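Local coordinates for protein 3-Hydroxyacyl-CoA dehydrogenase (Ralstonia eutropha H16, PDB 4PZE) that probably catalyses the NAD-dependent interconversion of (3S)-3-hydroxyacyl-CoA and 3-oxoacyl-CoA, such as acetoacetyl-CoA, at residues Asn117-Ser122 / Gly138-Asn143. Sequence-based numbering, arbitrary orientation.
Sequences NTSSIS and GMHFFN. With CAA (acetoacetyl-coenzyme A), chain J.
The imidazole of H140 meets the turn T118-S119 through one nitrogen and one face, a case of a ring of predicted catalytic importance set against main chain. ND1 donates to T118 O over 2.6 Å, but the bond is weak: the angle at the hydrogen is only 119°, and the carbonyl lies oblique to the ring. S119 approaches differently, laying its CA over a ring face in a CH-pi contact, 4.3 Å from the centroid, while its CB comes to 3.7 Å from H140 CE1. Because CG of H140 is anti to the backbone N (chi1 163°), the imidazole reaches across to this turn, and F142 takes H140 CE1 over one of its own faces, offset toward the rim. F142 also touches acetoacetyl-CoA, its CD2 lying 3.6 Å from C2P, the carbon next to the thioester sulfur, and S119 OG comes equally close to the acetoacetyl methyl C4. The segments lie at the C-terminal ends of neighbouring parallel strands, 113-117 and 136-141, of the Rossmann-type NAD domain, where such folds place their cofactor and substrate sites. H140 is predicted to be important for catalysis and S119 to bind both NAD and CoA; N143, in the loop that follows, is a NAD contact. Next to the histidine, N117 CA makes a CH···O contact of 3.0 Å with M139 O, and the N117 side-chain amide sits at the edge of the F141 ring, the two planes 23° apart. Farther out, T118 OG1 accepts from S120 N and, more directly, from I121 N (2.8 Å), an ST turn and ST motif that fix the bend carrying S119. The NAD-binding E92 holds the same turn with both carboxylate oxygens, hydrogen-bonding T118 OG1 and S119 OG.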
# COMPACT_ATOMS: atom_id res chain seq x y z
N ASN A 117 4.89 24.28 -4.91
CA ASN A 117 4.56 22.90 -5.15
C ASN A 117 5.87 22.14 -5.43
O ASN A 117 6.86 22.75 -5.82
CB ASN A 117 3.61 22.85 -6.35
CG ASN A 117 3.06 21.47 -6.60
OD1 ASN A 117 3.58 20.72 -7.41
ND2 ASN A 117 1.99 21.13 -5.90
N THR A 118 5.89 20.84 -5.19
CA THR A 118 7.09 20.00 -5.34
C THR A 118 6.57 18.61 -5.06
O THR A 118 5.41 18.45 -4.73
CB THR A 118 8.37 20.63 -4.73
OG1 THR A 118 9.49 19.72 -4.89
CG2 THR A 118 8.17 20.98 -3.22
N SER A 119 7.45 17.62 -5.16
CA SER A 119 7.50 16.31 -4.51
C SER A 119 8.87 15.98 -3.90
O SER A 119 8.95 15.13 -3.00
CB SER A 119 7.10 15.23 -5.50
OG SER A 119 6.80 15.80 -6.76
N SER A 120 9.91 16.68 -4.34
CA SER A 120 11.30 16.34 -3.97
C SER A 120 12.18 17.48 -3.41
O SER A 120 13.19 17.20 -2.75
CB SER A 120 12.01 15.73 -5.20
OG SER A 120 11.82 16.53 -6.37
N ILE A 121 11.83 18.74 -3.64
CA ILE A 121 12.73 19.84 -3.29
C ILE A 121 12.60 20.21 -1.80
O ILE A 121 11.50 20.37 -1.29
CB ILE A 121 12.49 21.10 -4.16
CG1 ILE A 121 12.50 20.78 -5.66
CG2 ILE A 121 13.53 22.18 -3.82
CD1 ILE A 121 13.88 20.68 -6.30
N SER A 122 13.74 20.36 -1.12
CA SER A 122 13.75 20.85 0.27
C SER A 122 13.10 22.23 0.44
O SER A 122 13.58 23.24 -0.10
CB SER A 122 15.19 20.94 0.80
OG SER A 122 15.18 21.46 2.11
N GLY A 138 5.70 24.97 1.81
CA GLY A 138 5.64 24.00 0.76
C GLY A 138 4.26 23.41 0.62
O GLY A 138 3.57 23.13 1.61
N MET A 139 3.85 23.23 -0.63
CA MET A 139 2.63 22.53 -0.98
C MET A 139 2.97 21.41 -1.95
O MET A 139 4.03 21.38 -2.58
CB MET A 139 1.63 23.52 -1.56
CG MET A 139 1.32 24.66 -0.59
SD MET A 139 0.12 25.83 -1.23
CE MET A 139 -1.43 25.01 -0.87
N HIS A 140 2.08 20.44 -2.04
CA HIS A 140 2.31 19.31 -2.92
C HIS A 140 0.90 18.77 -3.18
O HIS A 140 0.28 18.17 -2.30
CB HIS A 140 3.32 18.31 -2.28
CG HIS A 140 3.33 16.93 -2.89
ND1 HIS A 140 3.60 16.69 -4.22
CD2 HIS A 140 3.14 15.72 -2.33
CE1 HIS A 140 3.55 15.39 -4.46
NE2 HIS A 140 3.27 14.78 -3.32
N PHE A 141 0.37 19.06 -4.36
CA PHE A 141 -0.98 18.64 -4.70
C PHE A 141 -0.83 17.29 -5.37
O PHE A 141 0.28 16.94 -5.75
CB PHE A 141 -1.66 19.64 -5.64
CG PHE A 141 -2.00 20.95 -4.97
CD1 PHE A 141 -1.03 21.93 -4.78
CD2 PHE A 141 -3.30 21.20 -4.54
CE1 PHE A 141 -1.34 23.15 -4.18
CE2 PHE A 141 -3.61 22.41 -3.93
CZ PHE A 141 -2.64 23.39 -3.75
N PHE A 142 -1.91 16.53 -5.48
CA PHE A 142 -1.82 15.24 -6.16
C PHE A 142 -2.49 15.24 -7.54
O PHE A 142 -3.40 16.02 -7.79
CB PHE A 142 -2.26 14.12 -5.24
CG PHE A 142 -1.25 13.84 -4.15
CD1 PHE A 142 -1.08 14.74 -3.11
CD2 PHE A 142 -0.44 12.72 -4.20
CE1 PHE A 142 -0.14 14.50 -2.12
CE2 PHE A 142 0.48 12.47 -3.21
CZ PHE A 142 0.64 13.36 -2.17
N ASN A 143 -2.03 14.33 -8.39
CA ASN A 143 -1.77 14.65 -9.79
C ASN A 143 -2.93 15.04 -10.67
O ASN A 143 -2.76 15.91 -11.53
CB ASN A 143 -0.91 13.57 -10.45
CG ASN A 143 0.57 13.71 -10.09
OD1 ASN A 143 0.96 13.57 -8.92
ND2 ASN A 143 1.38 14.02 -11.10
N1A CAA J . -9.78 4.14 -20.05
C2A CAA J . -10.20 3.81 -18.81
N3A CAA J . -10.42 4.74 -17.85
C4A CAA J . -10.23 6.08 -18.05
C5A CAA J . -9.77 6.50 -19.39
C6A CAA J . -9.55 5.43 -20.41
N6A CAA J . -9.12 5.72 -21.67
N7A CAA J . -9.66 7.84 -19.34
C8A CAA J . -10.01 8.26 -18.10
N9A CAA J . -10.34 7.21 -17.31
C1B CAA J . -10.79 7.38 -15.88
C2B CAA J . -11.47 6.14 -15.33
O2B CAA J . -12.77 5.98 -15.92
C3B CAA J . -11.46 6.36 -13.83
O3B CAA J . -12.72 6.83 -13.32
P3B CAA J . -13.98 5.88 -12.91
O7A CAA J . -14.82 5.85 -14.18
O8A CAA J . -14.66 6.60 -11.77
O9A CAA J . -13.40 4.55 -12.50
C4B CAA J . -10.32 7.37 -13.59
O4B CAA J . -9.79 7.67 -14.89
C5B CAA J . -9.21 6.87 -12.66
O5B CAA J . -9.73 6.29 -11.46
P1A CAA J . -9.56 4.71 -11.15
O1A CAA J . -10.57 3.94 -11.97
O2A CAA J . -8.10 4.35 -11.32
O3A CAA J . -10.04 4.53 -9.60
P2A CAA J . -9.25 3.80 -8.40
O4A CAA J . -10.24 3.22 -7.41
O5A CAA J . -8.16 2.91 -8.95
O6A CAA J . -8.58 5.10 -7.71
CBP CAA J . -6.29 5.94 -7.68
CCP CAA J . -7.35 5.08 -6.99
CDP CAA J . -6.84 7.35 -7.87
CEP CAA J . -6.01 5.36 -9.06
CAP CAA J . -5.03 6.05 -6.79
OAP CAA J . -5.07 5.13 -5.68
C9P CAA J . -3.75 5.77 -7.53
O9P CAA J . -3.44 4.62 -7.80
N8P CAA J . -3.00 6.83 -7.85
C7P CAA J . -1.72 6.71 -8.54
C6P CAA J . -0.66 7.70 -8.04
C5P CAA J . -0.30 7.51 -6.57
O5P CAA J . -0.87 6.69 -5.87
N4P CAA J . 0.68 8.24 -6.05
C3P CAA J . 1.49 9.19 -6.79
C2P CAA J . 1.77 10.47 -6.00
S1P CAA J . 3.46 10.65 -5.50
C1 CAA J . 4.36 10.52 -6.91
O1 CAA J . 3.85 10.23 -7.97
C2 CAA J . 5.85 10.75 -6.95
C3 CAA J . 6.21 12.04 -7.64
O3 CAA J . 7.40 12.33 -7.67
C4 CAA J . 5.17 12.95 -8.26